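L-lysine 6-oxidase (Marinomonas mediterranea, PDB 3WEU) oxidises the epsilon-amino group of L-lysine with a cysteine tryptophylquinone cofactor, releasing the hydrogen peroxide that gives it broad antibacterial activity. Local coordinates at residues T591-T596 with L600-P605; W626-F631 with E653-K658; F324-R329 with G414-G419; P277-S282 with D406-F411. All blocks are in the same frame, centred on the assembly; numbering follows the deposited sequence.

Interaction 1 (T591-T596 with L600-P605)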
loop_
_atom_site.group_PDB
_atom_site.type_symbol
_atom_site.label_atom_id
_atom_site.label_comp_id
_atom_site.label_asym_id
_atom_site.label_seq_id
_atom_site.Cartn_x
_atom_site.Cartn_y
_atom_site.Cartn_z
ATOM N N THR A 591 15.926 22.045 -21.922
ATOM C CA THR A 591 14.635 22.533 -22.207
ATOM C C THR A 591 14.645 23.239 -23.537
ATOM O O THR A 591 15.592 23.949 -23.890
ATOM C CB THR A 591 14.130 23.528 -21.143
ATOM O OG1 THR A 591 15.168 24.507 -20.957
ATOM C CG2 THR A 591 13.867 22.833 -19.871
ATOM N N GLY A 592 13.526 23.103 -24.228
ATOM C CA GLY A 592 13.375 23.532 -25.622
ATOM C C GLY A 592 12.295 24.582 -25.995
ATOM O O GLY A 592 12.180 24.947 -27.163
ATOM N N GLU A 593 11.412 24.968 -25.064
ATOM C CA GLU A 593 10.296 25.882 -25.429
ATOM C C GLU A 593 10.895 27.291 -25.571
ATOM O O GLU A 593 11.410 27.826 -24.625
ATOM C CB GLU A 593 9.225 25.840 -24.337
ATOM C CG GLU A 593 8.642 24.418 -24.144
ATOM C CD GLU A 593 7.834 23.888 -25.293
ATOM O OE1 GLU A 593 7.443 24.710 -26.187
ATOM O OE2 GLU A 593 7.609 22.653 -25.333
ATOM N N LEU A 594 10.783 27.866 -26.761
ATOM C CA LEU A 594 11.334 29.141 -27.105
ATOM C C LEU A 594 10.249 30.212 -27.205
ATOM O O LEU A 594 10.556 31.333 -27.438
ATOM C CB LEU A 594 11.997 29.020 -28.466
ATOM C CG LEU A 594 13.193 28.067 -28.532
ATOM C CD1 LEU A 594 13.754 28.060 -29.960
ATOM C CD2 LEU A 594 14.237 28.554 -27.594
ATOM N N ASP A 595 8.996 29.848 -26.958
ATOM C CA ASP A 595 7.899 30.856 -26.970
ATOM C C ASP A 595 7.235 30.924 -25.594
ATOM O O ASP A 595 7.349 30.028 -24.777
ATOM C CB ASP A 595 6.923 30.555 -28.092
ATOM C CG ASP A 595 7.514 30.966 -29.476
ATOM O OD1 ASP A 595 7.859 32.168 -29.639
ATOM O OD2 ASP A 595 7.698 30.123 -30.381
ATOM N N THR A 596 6.630 32.054 -25.316
ATOM C CA THR A 596 6.130 32.320 -23.993
ATOM C C THR A 596 5.172 31.273 -23.510
ATOM O O THR A 596 5.273 30.799 -22.373
ATOM C CB THR A 596 5.428 33.646 -23.998
ATOM O OG1 THR A 596 6.388 34.647 -24.233
ATOM C CG2 THR A 596 4.845 33.910 -22.678
ATOM N N LEU A 600 5.662 29.174 -20.038
ATOM C CA LEU A 600 4.734 29.241 -18.888
ATOM C C LEU A 600 4.248 27.870 -18.496
ATOM O O LEU A 600 4.212 27.552 -17.333
ATOM C CB LEU A 600 3.547 30.158 -19.207
ATOM C CG LEU A 600 3.909 31.620 -19.401
ATOM C CD1 LEU A 600 2.641 32.348 -19.844
ATOM C CD2 LEU A 600 4.500 32.284 -18.139
ATOM N N HIS A 601 3.934 27.032 -19.474
ATOM C CA HIS A 601 3.398 25.707 -19.130
ATOM C C HIS A 601 4.482 24.758 -18.650
ATOM O O HIS A 601 4.199 23.850 -17.870
ATOM C CB HIS A 601 2.726 25.074 -20.312
ATOM C CG HIS A 601 1.363 25.612 -20.529
ATOM N ND1 HIS A 601 0.362 25.465 -19.591
ATOM C CD2 HIS A 601 0.856 26.385 -21.522
ATOM C CE1 HIS A 601 -0.700 26.150 -19.992
ATOM N NE2 HIS A 601 -0.424 26.712 -21.160
ATOM N N SER A 602 5.712 24.951 -19.129
ATOM C CA SER A 602 6.802 24.045 -18.688
ATOM C C SER A 602 7.491 24.614 -17.429
ATOM O O SER A 602 8.224 23.896 -16.755
ATOM C CB SER A 602 7.787 23.871 -19.860
ATOM O OG SER A 602 8.531 25.022 -19.961
ATOM N N HIS A 603 7.249 25.872 -17.107
ATOM C CA HIS A 603 7.818 26.598 -15.946
ATOM C C HIS A 603 9.310 26.767 -16.016
ATOM O O HIS A 603 9.949 26.970 -15.010
ATOM C CB HIS A 603 7.478 25.875 -14.633
ATOM C CG HIS A 603 6.028 25.615 -14.506
ATOM N ND1 HIS A 603 5.152 26.585 -14.108
ATOM C CD2 HIS A 603 5.284 24.567 -14.884
ATOM C CE1 HIS A 603 3.921 26.126 -14.168
ATOM N NE2 HIS A 603 3.972 24.897 -14.628
ATOM N N LEU A 604 9.875 26.665 -17.203
ATOM C CA LEU A 604 11.294 26.788 -17.314
ATOM C C LEU A 604 11.676 27.634 -18.510
ATOM O O LEU A 604 11.046 27.539 -19.567
ATOM C CB LEU A 604 11.918 25.390 -17.513
ATOM C CG LEU A 604 11.826 24.440 -16.293
ATOM C CD1 LEU A 604 12.155 22.995 -16.736
ATOM C CD2 LEU A 604 12.705 24.962 -15.165
ATOM N N PRO A 605 12.791 28.331 -18.391
ATOM C CA PRO A 605 13.412 29.008 -19.563
ATOM C C PRO A 605 14.047 27.992 -20.467
ATOM O O PRO A 605 14.316 26.871 -20.026
ATOM C CB PRO A 605 14.454 29.890 -18.949
ATOM C CG PRO A 605 14.883 29.132 -17.668
ATOM C CD PRO A 605 13.640 28.430 -17.189
HETATM O O HOH W 1 11.737 26.212 -21.980
#
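Thr591 meets the flat carbonyl group of Pro605 in its plane: OG1 donates to a lone pair of Pro605 O at 2.7 Å. The other flat group is the His603 ring, with Leu600 O above one face near the rim and Phe657 stacked against the ring. With chi1 at 50°, Thr591 OG1 sits between its own N and carbonyl carbon, while CG2 swings over beside the N and touches Leu604 CD1 at 3.6 Å, the two side chains crossing nearly at a right angle. A water bridges the middle, donating to Glu593 O (3.1 Å) and Leu604 O (2.8 Å). Hydroxyl and water thus join the chain before helix 596-602 to the chain that leaves it at Leu604 and Pro605, while Leu600 N bonds Thr596 O at 2.9 Å as a turn of the helix itself. Strands 609-611 and 675-680 pack on Leu604, and Gln557 of the second subunit lies against Thr596 and Leu600.

Interaction 2 (W626-F631 with E653-K658); sequences WSALAF and ELFDFK
Ala628 and Leu654 face each other from two short 3-10 segments, their CA atoms 7.4 Å apart, and no backbone hydrogen bond joins 626-631 to 653-658. The bridge is made by side chains alone. The methyl CB of Ala628 points at the other segment and meets CD2 of Leu654 at 3.5 Å, a close approach for two methyl groups. Leu654 reaches it because its CG stands opposite the backbone N (chi1 179°), which carries the branched end out toward Ala628, with CD2 as the branch that does the touching. Phe655 closes in from the next position along: its CE2 lies 4.2 Å from Ala628 CB, which comes to the ring obliquely. Leu654 CD2 also rests above one face of the Phe655 ring, near the rim, so a single methyl touches both the alanine and the aromatic ring.

The surroundings supply the directional bonds that the contact lacks. Ala628 is hydrogen-bonded through its backbone to Asn651, Phe655 makes a cation-pi contact with Arg650, and just beyond, strand 656-661 pairs antiparallel with strand 675-680. As a worked case of apolar packing, the contact shows how small such a junction can be: its fit probably rests on shape and the burial of apolar surface, since no hydrogen bond crosses it to set a direction.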
loop_
_atom_site.group_PDB
_atom_site.type_symbol
_atom_site.label_atom_id
_atom_site.label_comp_id
_atom_site.label_asym_id
_atom_site.label_seq_id
_atom_site.Cartn_x
_atom_site.Cartn_y
_atom_site.Cartn_z
ATOM N N TRP A 626 3.903 7.594 -19.868
ATOM C CA TRP A 626 5.079 7.480 -20.766
ATOM C C TRP A 626 4.949 8.427 -21.971
ATOM O O TRP A 626 5.929 9.045 -22.413
ATOM C CB TRP A 626 5.325 6.021 -21.151
ATOM C CG TRP A 626 4.138 5.378 -21.760
ATOM C CD1 TRP A 626 3.077 4.854 -21.082
ATOM C CD2 TRP A 626 3.807 5.288 -23.157
ATOM N NE1 TRP A 626 2.113 4.420 -21.970
ATOM C CE2 TRP A 626 2.544 4.657 -23.246
ATOM C CE3 TRP A 626 4.447 5.683 -24.345
ATOM C CZ2 TRP A 626 1.897 4.425 -24.467
ATOM C CZ3 TRP A 626 3.841 5.402 -25.548
ATOM C CH2 TRP A 626 2.544 4.811 -25.612
ATOM N N SER A 627 3.749 8.508 -22.540
ATOM C CA SER A 627 3.561 9.207 -23.765
ATOM C C SER A 627 3.623 10.680 -23.625
ATOM O O SER A 627 3.614 11.398 -24.651
ATOM C CB SER A 627 2.282 8.796 -24.517
ATOM O OG SER A 627 1.118 9.198 -23.842
ATOM N N ALA A 628 3.693 11.175 -22.386
ATOM C CA ALA A 628 3.770 12.596 -22.154
ATOM C C ALA A 628 5.195 13.130 -22.342
ATOM O O ALA A 628 5.395 14.344 -22.455
ATOM C CB ALA A 628 3.329 12.916 -20.751
ATOM N N LEU A 629 6.163 12.232 -22.385
ATOM C CA LEU A 629 7.597 12.653 -22.385
ATOM C C LEU A 629 8.043 13.211 -23.700
ATOM O O LEU A 629 7.406 13.020 -24.741
ATOM C CB LEU A 629 8.538 11.530 -21.958
ATOM C CG LEU A 629 8.238 11.056 -20.532
ATOM C CD1 LEU A 629 8.812 9.689 -20.191
ATOM C CD2 LEU A 629 8.739 12.042 -19.502
ATOM N N ALA A 630 9.128 13.977 -23.646
ATOM C CA ALA A 630 9.622 14.690 -24.789
ATOM C C ALA A 630 10.370 13.780 -25.754
ATOM O O ALA A 630 10.938 12.745 -25.369
ATOM C CB ALA A 630 10.588 15.752 -24.329
ATOM N N PHE A 631 10.466 14.246 -26.982
ATOM C CA PHE A 631 11.412 13.699 -27.936
ATOM C C PHE A 631 12.568 14.661 -28.017
ATOM O O PHE A 631 12.385 15.887 -28.276
ATOM C CB PHE A 631 10.776 13.591 -29.311
ATOM C CG PHE A 631 9.837 12.437 -29.421
ATOM C CD1 PHE A 631 8.575 12.500 -28.842
ATOM C CD2 PHE A 631 10.268 11.223 -29.950
ATOM C CE1 PHE A 631 7.730 11.390 -28.859
ATOM C CE2 PHE A 631 9.424 10.106 -29.990
ATOM C CZ PHE A 631 8.139 10.208 -29.450
ATOM N N GLU A 653 1.233 20.199 -20.188
ATOM C CA GLU A 653 -0.047 20.429 -19.508
ATOM C C GLU A 653 -0.454 19.338 -18.530
ATOM O O GLU A 653 -1.238 19.593 -17.619
ATOM C CB GLU A 653 -1.149 20.712 -20.535
ATOM C CG GLU A 653 -0.930 22.110 -21.122
ATOM C CD GLU A 653 -2.166 22.710 -21.872
ATOM O OE1 GLU A 653 -3.062 21.961 -22.330
ATOM O OE2 GLU A 653 -2.254 23.949 -22.021
ATOM N N LEU A 654 0.101 18.143 -18.706
ATOM C CA LEU A 654 -0.087 17.060 -17.767
ATOM C C LEU A 654 0.422 17.331 -16.367
ATOM O O LEU A 654 -0.092 16.796 -15.376
ATOM C CB LEU A 654 0.558 15.794 -18.312
ATOM C CG LEU A 654 0.436 14.583 -17.385
ATOM C CD1 LEU A 654 -1.017 14.153 -17.259
ATOM C CD2 LEU A 654 1.255 13.448 -17.939
ATOM N N PHE A 655 1.482 18.102 -16.266
ATOM C CA PHE A 655 2.245 18.161 -15.041
ATOM C C PHE A 655 1.820 19.386 -14.246
ATOM O O PHE A 655 1.503 20.416 -14.814
ATOM C CB PHE A 655 3.746 18.209 -15.371
ATOM C CG PHE A 655 4.237 17.017 -16.089
ATOM C CD1 PHE A 655 4.564 15.884 -15.375
ATOM C CD2 PHE A 655 4.385 16.999 -17.452
ATOM C CE1 PHE A 655 5.005 14.754 -16.013
ATOM C CE2 PHE A 655 4.760 15.864 -18.117
ATOM C CZ PHE A 655 5.144 14.743 -17.388
ATOM N N ASP A 656 1.774 19.266 -12.949
ATOM C CA ASP A 656 1.721 20.390 -12.081
ATOM C C ASP A 656 3.100 20.730 -11.621
ATOM O O ASP A 656 4.063 19.942 -11.806
ATOM C CB ASP A 656 0.923 20.026 -10.836
ATOM C CG ASP A 656 -0.520 20.306 -10.947
ATOM O OD1 ASP A 656 -1.115 20.215 -12.094
ATOM O OD2 ASP A 656 -1.035 20.530 -9.823
ATOM N N PHE A 657 3.189 21.820 -10.886
ATOM C CA PHE A 657 4.462 22.346 -10.519
ATOM C C PHE A 657 4.367 23.073 -9.217
ATOM O O PHE A 657 3.438 23.816 -9.035
ATOM C CB PHE A 657 4.895 23.287 -11.616
ATOM C CG PHE A 657 6.104 24.068 -11.306
ATOM C CD1 PHE A 657 7.343 23.490 -11.466
ATOM C CD2 PHE A 657 6.018 25.407 -10.892
ATOM C CE1 PHE A 657 8.521 24.220 -11.232
ATOM C CE2 PHE A 657 7.173 26.118 -10.620
ATOM C CZ PHE A 657 8.432 25.516 -10.779
ATOM N N LYS A 658 5.344 22.920 -8.338
ATOM C CA LYS A 658 5.408 23.746 -7.150
ATOM C C LYS A 658 6.796 24.144 -6.944
ATOM O O LYS A 658 7.736 23.302 -7.088
ATOM C CB LYS A 658 4.915 22.945 -5.952
ATOM C CG LYS A 658 4.633 23.799 -4.705
ATOM C CD LYS A 658 3.711 23.094 -3.696
ATOM C CE LYS A 658 2.935 21.930 -4.339
ATOM N NZ LYS A 658 1.570 21.750 -3.796
#

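Interaction 3 (F324-R329 with G414-G419); sequences FQFDYR and GQWAEG
Trp416 leaves the last turn of helix 407-418, which a Schellman motif at Gly419 brings to a close, and reaches across to the loop 324-329. Its CB points toward that loop, and CG stands opposite the backbone N (chi1 169°), extending the indole straight at Tyr328. Along the ring, CD1 flanks Tyr328 O, and NE1 then donates to that oxygen at 2.8 Å. The bond is close to straight (170° at the hydrogen), and Tyr328 O lies nearly in the indole plane. Further out, CZ2 packs against Tyr328 CB at 4.1 Å, and the tip, CH2, reaches the edge of the Phe326 ring, 4.4 Å from CZ. The buried indole N-H is thus satisfied by a backbone acceptor. Tyr342 of helix 336-344 meets both Trp416 and Tyr328 edge-to-face. The loop is braced internally: Asp327 OD1 accepts from Arg329 N in an Asx turn around Tyr328, and Tyr328 OH donates to a lone pair of Gln325 OE1 at 2.6 Å.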
loop_
_atom_site.group_PDB
_atom_site.type_symbol
_atom_site.label_atom_id
_atom_site.label_comp_id
_atom_site.label_asym_id
_atom_site.label_seq_id
_atom_site.Cartn_x
_atom_site.Cartn_y
_atom_site.Cartn_z
ATOM N N PHE A 324 39.642 15.381 -30.630
ATOM C CA PHE A 324 40.716 15.552 -31.625
ATOM C C PHE A 324 41.859 16.398 -31.014
ATOM O O PHE A 324 42.355 17.411 -31.549
ATOM C CB PHE A 324 40.167 16.111 -32.975
ATOM C CG PHE A 324 39.279 15.135 -33.738
ATOM C CD1 PHE A 324 37.879 14.988 -33.396
ATOM C CD2 PHE A 324 39.815 14.375 -34.794
ATOM C CE1 PHE A 324 37.045 14.073 -34.077
ATOM C CE2 PHE A 324 38.977 13.456 -35.473
ATOM C CZ PHE A 324 37.608 13.312 -35.102
ATOM N N GLN A 325 42.240 15.992 -29.819
ATOM C CA GLN A 325 43.332 16.695 -29.145
ATOM C C GLN A 325 44.594 16.279 -29.896
ATOM O O GLN A 325 45.563 16.981 -29.841
ATOM C CB GLN A 325 43.348 16.449 -27.614
ATOM C CG GLN A 325 43.715 15.073 -27.152
ATOM C CD GLN A 325 42.663 13.960 -27.388
ATOM O OE1 GLN A 325 42.032 13.835 -28.476
ATOM N NE2 GLN A 325 42.470 13.182 -26.378
ATOM N N PHE A 326 44.552 15.134 -30.584
ATOM C CA PHE A 326 45.592 14.759 -31.514
ATOM C C PHE A 326 44.823 14.242 -32.700
ATOM O O PHE A 326 43.619 14.114 -32.663
ATOM C CB PHE A 326 46.586 13.694 -30.965
ATOM C CG PHE A 326 45.943 12.374 -30.553
ATOM C CD1 PHE A 326 45.872 11.299 -31.438
ATOM C CD2 PHE A 326 45.381 12.194 -29.262
ATOM C CE1 PHE A 326 45.258 10.062 -31.045
ATOM C CE2 PHE A 326 44.793 10.985 -28.893
ATOM C CZ PHE A 326 44.790 9.910 -29.760
ATOM N N ASP A 327 45.538 13.966 -33.752
ATOM C CA ASP A 327 44.960 13.566 -34.977
ATOM C C ASP A 327 44.599 12.088 -35.045
ATOM O O ASP A 327 45.484 11.231 -35.181
ATOM C CB ASP A 327 45.943 13.936 -36.116
ATOM C CG ASP A 327 45.276 13.842 -37.497
ATOM O OD1 ASP A 327 44.103 13.349 -37.626
ATOM O OD2 ASP A 327 45.939 14.267 -38.465
ATOM N N TYR A 328 43.302 11.770 -34.963
ATOM C CA TYR A 328 42.838 10.386 -34.941
ATOM C C TYR A 328 43.136 9.686 -36.290
ATOM O O TYR A 328 43.208 8.458 -36.328
ATOM C CB TYR A 328 41.336 10.237 -34.514
ATOM C CG TYR A 328 40.993 10.829 -33.131
ATOM C CD1 TYR A 328 41.937 10.891 -32.074
ATOM C CD2 TYR A 328 39.785 11.451 -32.902
ATOM C CE1 TYR A 328 41.610 11.495 -30.842
ATOM C CE2 TYR A 328 39.459 12.020 -31.659
ATOM C CZ TYR A 328 40.333 12.042 -30.673
ATOM O OH TYR A 328 39.950 12.644 -29.530
ATOM N N ARG A 329 43.375 10.432 -37.380
ATOM C CA ARG A 329 43.582 9.837 -38.686
ATOM C C ARG A 329 45.049 9.598 -38.953
ATOM O O ARG A 329 45.392 8.954 -39.910
ATOM C CB ARG A 329 42.987 10.749 -39.789
ATOM C CG ARG A 329 41.460 10.784 -39.747
ATOM C CD ARG A 329 40.825 11.727 -40.826
ATOM N NE ARG A 329 39.341 11.689 -40.774
ATOM C CZ ARG A 329 38.572 12.410 -39.938
ATOM N NH1 ARG A 329 39.090 13.274 -39.069
ATOM N NH2 ARG A 329 37.236 12.231 -39.923
ATOM N N GLY A 414 41.683 -1.585 -31.561
ATOM C CA GLY A 414 43.054 -2.010 -31.306
ATOM C C GLY A 414 43.894 -2.008 -32.590
ATOM O O GLY A 414 45.088 -1.715 -32.530
ATOM N N GLN A 415 43.292 -2.343 -33.738
ATOM C CA GLN A 415 43.991 -2.248 -34.995
ATOM C C GLN A 415 44.320 -0.786 -35.302
ATOM O O GLN A 415 45.437 -0.450 -35.727
ATOM C CB GLN A 415 43.173 -2.876 -36.115
ATOM C CG GLN A 415 42.969 -4.382 -36.016
ATOM C CD GLN A 415 44.260 -5.124 -35.814
ATOM O OE1 GLN A 415 44.712 -5.340 -34.660
ATOM N NE2 GLN A 415 44.874 -5.544 -36.910
ATOM N N TRP A 416 43.373 0.098 -35.083
ATOM C CA TRP A 416 43.627 1.496 -35.164
ATOM C C TRP A 416 44.756 1.920 -34.286
ATOM O O TRP A 416 45.685 2.630 -34.769
ATOM C CB TRP A 416 42.337 2.318 -34.901
ATOM C CG TRP A 416 42.528 3.768 -34.721
ATOM C CD1 TRP A 416 42.584 4.741 -35.702
ATOM C CD2 TRP A 416 42.587 4.469 -33.481
ATOM N NE1 TRP A 416 42.743 5.968 -35.139
ATOM C CE2 TRP A 416 42.775 5.834 -33.774
ATOM C CE3 TRP A 416 42.595 4.067 -32.156
ATOM C CZ2 TRP A 416 42.865 6.786 -32.791
ATOM C CZ3 TRP A 416 42.739 5.033 -31.164
ATOM C CH2 TRP A 416 42.843 6.360 -31.482
ATOM N N ALA A 417 44.742 1.485 -33.029
ATOM C CA ALA A 417 45.785 1.871 -32.091
ATOM C C ALA A 417 47.189 1.407 -32.603
ATOM O O ALA A 417 48.197 2.162 -32.523
ATOM C CB ALA A 417 45.520 1.235 -30.765
ATOM N N GLU A 418 47.222 0.178 -33.100
ATOM C CA GLU A 418 48.432 -0.348 -33.796
ATOM C C GLU A 418 48.884 0.356 -35.052
ATOM O O GLU A 418 50.013 0.139 -35.448
ATOM C CB GLU A 418 48.309 -1.823 -34.101
ATOM C CG GLU A 418 48.172 -2.655 -32.840
ATOM C CD GLU A 418 49.470 -2.786 -32.039
ATOM O OE1 GLU A 418 50.532 -2.327 -32.464
ATOM O OE2 GLU A 418 49.397 -3.371 -30.975
ATOM N N GLY A 419 48.052 1.170 -35.696
ATOM C CA GLY A 419 48.433 1.805 -36.941
ATOM C C GLY A 419 48.000 0.971 -38.166
ATOM O O GLY A 419 48.241 1.369 -39.291
#

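Interaction 4 (P277-S282 with D406-F411). With EDO (1,2-ethanediol), chain O.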
loop_
_atom_site.group_PDB
_atom_site.type_symbol
_atom_site.label_atom_id
_atom_site.label_comp_id
_atom_site.label_asym_id
_atom_site.label_seq_id
_atom_site.Cartn_x
_atom_site.Cartn_y
_atom_site.Cartn_z
ATOM N N PRO A 277 35.919 -13.229 -43.223
ATOM C CA PRO A 277 37.053 -14.169 -43.096
ATOM C C PRO A 277 38.369 -13.490 -42.921
ATOM O O PRO A 277 39.213 -14.010 -42.218
ATOM C CB PRO A 277 37.043 -14.926 -44.448
ATOM C CG PRO A 277 35.613 -14.875 -44.902
ATOM C CD PRO A 277 35.118 -13.475 -44.439
ATOM N N ASP A 278 38.553 -12.320 -43.525
ATOM C CA ASP A 278 39.809 -11.580 -43.320
ATOM C C ASP A 278 40.028 -11.049 -41.893
ATOM O O ASP A 278 41.149 -10.716 -41.524
ATOM C CB ASP A 278 39.917 -10.404 -44.293
ATOM C CG ASP A 278 40.131 -10.840 -45.746
ATOM O OD1 ASP A 278 40.497 -11.992 -45.987
ATOM O OD2 ASP A 278 39.854 -10.020 -46.638
ATOM N N MET A 279 38.961 -10.913 -41.113
ATOM C CA MET A 279 39.051 -10.310 -39.791
ATOM C C MET A 279 39.231 -11.334 -38.709
ATOM O O MET A 279 39.826 -11.048 -37.641
ATOM C CB MET A 279 37.761 -9.516 -39.482
ATOM C CG MET A 279 38.023 -8.471 -38.435
ATOM S SD MET A 279 36.537 -7.709 -37.750
ATOM C CE MET A 279 35.806 -6.930 -39.136
ATOM N N TYR A 280 38.715 -12.533 -38.952
ATOM C CA TYR A 280 38.671 -13.522 -37.881
ATOM C C TYR A 280 38.892 -14.895 -38.449
ATOM O O TYR A 280 38.329 -15.212 -39.466
ATOM C CB TYR A 280 37.290 -13.494 -37.245
ATOM C CG TYR A 280 37.091 -14.300 -36.025
ATOM C CD1 TYR A 280 36.533 -15.598 -36.121
ATOM C CD2 TYR A 280 37.343 -13.759 -34.761
ATOM C CE1 TYR A 280 36.317 -16.363 -35.022
ATOM C CE2 TYR A 280 37.098 -14.514 -33.638
ATOM C CZ TYR A 280 36.589 -15.816 -33.770
ATOM O OH TYR A 280 36.329 -16.602 -32.676
ATOM N N ASP A 281 39.683 -15.687 -37.743
ATOM C CA ASP A 281 40.044 -17.045 -38.197
ATOM C C ASP A 281 39.162 -18.029 -37.467
ATOM O O ASP A 281 39.365 -18.302 -36.296
ATOM C CB ASP A 281 41.487 -17.296 -37.824
ATOM C CG ASP A 281 42.001 -18.633 -38.326
ATOM O OD1 ASP A 281 41.210 -19.559 -38.531
ATOM O OD2 ASP A 281 43.228 -18.717 -38.504
ATOM N N SER A 282 38.126 -18.506 -38.134
ATOM C CA SER A 282 37.140 -19.350 -37.495
ATOM C C SER A 282 37.793 -20.696 -37.097
ATOM O O SER A 282 37.540 -21.236 -36.026
ATOM C CB SER A 282 35.944 -19.543 -38.446
ATOM O OG SER A 282 35.421 -18.267 -38.918
ATOM N N ASP A 406 31.756 -4.093 -27.787
ATOM C CA ASP A 406 31.711 -5.492 -28.147
ATOM C C ASP A 406 33.068 -5.921 -28.702
ATOM O O ASP A 406 33.903 -5.096 -28.986
ATOM C CB ASP A 406 30.486 -5.866 -29.037
ATOM C CG ASP A 406 30.550 -5.393 -30.460
ATOM O OD1 ASP A 406 31.619 -5.548 -31.097
ATOM O OD2 ASP A 406 29.457 -4.962 -31.023
ATOM N N ALA A 407 33.279 -7.217 -28.800
ATOM C CA ALA A 407 34.602 -7.748 -29.077
ATOM C C ALA A 407 35.108 -7.328 -30.449
ATOM O O ALA A 407 36.285 -7.029 -30.598
ATOM C CB ALA A 407 34.606 -9.263 -28.951
ATOM N N THR A 408 34.194 -7.161 -31.387
ATOM C CA THR A 408 34.580 -6.747 -32.748
ATOM C C THR A 408 34.905 -5.262 -32.823
ATOM O O THR A 408 35.950 -4.862 -33.368
ATOM C CB THR A 408 33.561 -7.245 -33.787
ATOM O OG1 THR A 408 33.518 -8.689 -33.682
ATOM C CG2 THR A 408 33.928 -6.772 -35.214
ATOM N N GLN A 409 34.061 -4.417 -32.175
ATOM C CA GLN A 409 34.415 -3.032 -32.099
ATOM C C GLN A 409 35.761 -2.862 -31.482
ATOM O O GLN A 409 36.560 -2.051 -31.910
ATOM C CB GLN A 409 33.379 -2.263 -31.294
ATOM C CG GLN A 409 32.013 -2.221 -31.898
ATOM C CD GLN A 409 31.006 -1.546 -30.966
ATOM O OE1 GLN A 409 30.816 -1.986 -29.806
ATOM N NE2 GLN A 409 30.424 -0.447 -31.429
ATOM N N LEU A 410 36.015 -3.585 -30.416
ATOM C CA LEU A 410 37.261 -3.338 -29.677
ATOM C C LEU A 410 38.475 -3.868 -30.452
ATOM O O LEU A 410 39.547 -3.228 -30.488
ATOM C CB LEU A 410 37.160 -3.959 -28.315
ATOM C CG LEU A 410 38.348 -3.766 -27.411
ATOM C CD1 LEU A 410 38.448 -2.312 -26.932
ATOM C CD2 LEU A 410 38.364 -4.698 -26.210
ATOM N N PHE A 411 38.292 -4.989 -31.150
ATOM C CA PHE A 411 39.353 -5.488 -32.016
ATOM C C PHE A 411 39.765 -4.405 -33.059
ATOM O O PHE A 411 40.926 -4.086 -33.271
ATOM C CB PHE A 411 38.907 -6.740 -32.761
ATOM C CG PHE A 411 39.838 -7.098 -33.851
ATOM C CD1 PHE A 411 41.116 -7.501 -33.531
ATOM C CD2 PHE A 411 39.505 -6.876 -35.158
ATOM C CE1 PHE A 411 42.043 -7.779 -34.520
ATOM C CE2 PHE A 411 40.411 -7.148 -36.153
ATOM C CZ PHE A 411 41.701 -7.589 -35.843
HETATM C C1 EDO O . 34.612 -16.105 -28.623
HETATM O O1 EDO O . 34.098 -16.011 -29.955
HETATM C C2 EDO O . 36.056 -16.430 -28.896
HETATM O O2 EDO O . 36.469 -15.653 -30.043
#
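Met279 and Phe411 make the tight part of this contact, CG of the methionine lying 3.6 Å from CE2 of the ring as the two side chains run past each other in opposite directions. The methionine is extended through its first two torsions and bends only at chi3 (-62°). Its SD settles 3.8 Å from the Thr408 CG2 methyl and 5.2 Å from the Phe411 ring centroid, a Met-aromatic contact in which the sulfur comes in obliquely, 69° off the ring normal. Thr408 turns its methyl to the sulfur, while its OG1 bonds Asp267 and Tyr287; the ring of Tyr287 also stacks on Phe411.

Thr408 and Phe411 both stand on the first turn of helix 407-418, which opens with a capping box. Gln409 N donates to Asp406 OD1 at 2.9 Å, and in return Asp406 N donates to a lone pair of Gln409 OE1 at 3.1 Å.

On the looser side lies Tyr280, in the short strand 280-281, whose CD2 comes no nearer to 406-411 than 6.4 Å, to Thr408 OG1. It is partly exposed, and its OH shares a 2.8 Å hydrogen bond with O2 of a 1,2-ethanediol, probably from the crystallisation liquor; O2 lies at the edge of the tyrosine ring, in its plane. Arg271 NH2 holds the same diol from helix 261-272.

How the interactions relate
From the N terminus the first segment is 277-282, whose pairing with 406-411 closes a long loop: interaction 4 joins the region of strand 280-281 to the start of helix 407-418. Before that loop ends, 324-329 begins interaction 3, which ties the loop between helices 295-308 and 336-344 to the end of the same helix. The two therefore cross, about 18 Å apart between centres. Interaction 1 closes the short loop round helix 596-602, joining the chain before it to the chain after it, and interaction 2, next in series, links the 3-10 turn after helix 619-625 to the approach of strand 656-661. Interactions 1 and 2 touch through His601 and Glu653; interactions 3 and 4 lie about 23 to 28 Å from them at the nearest atoms.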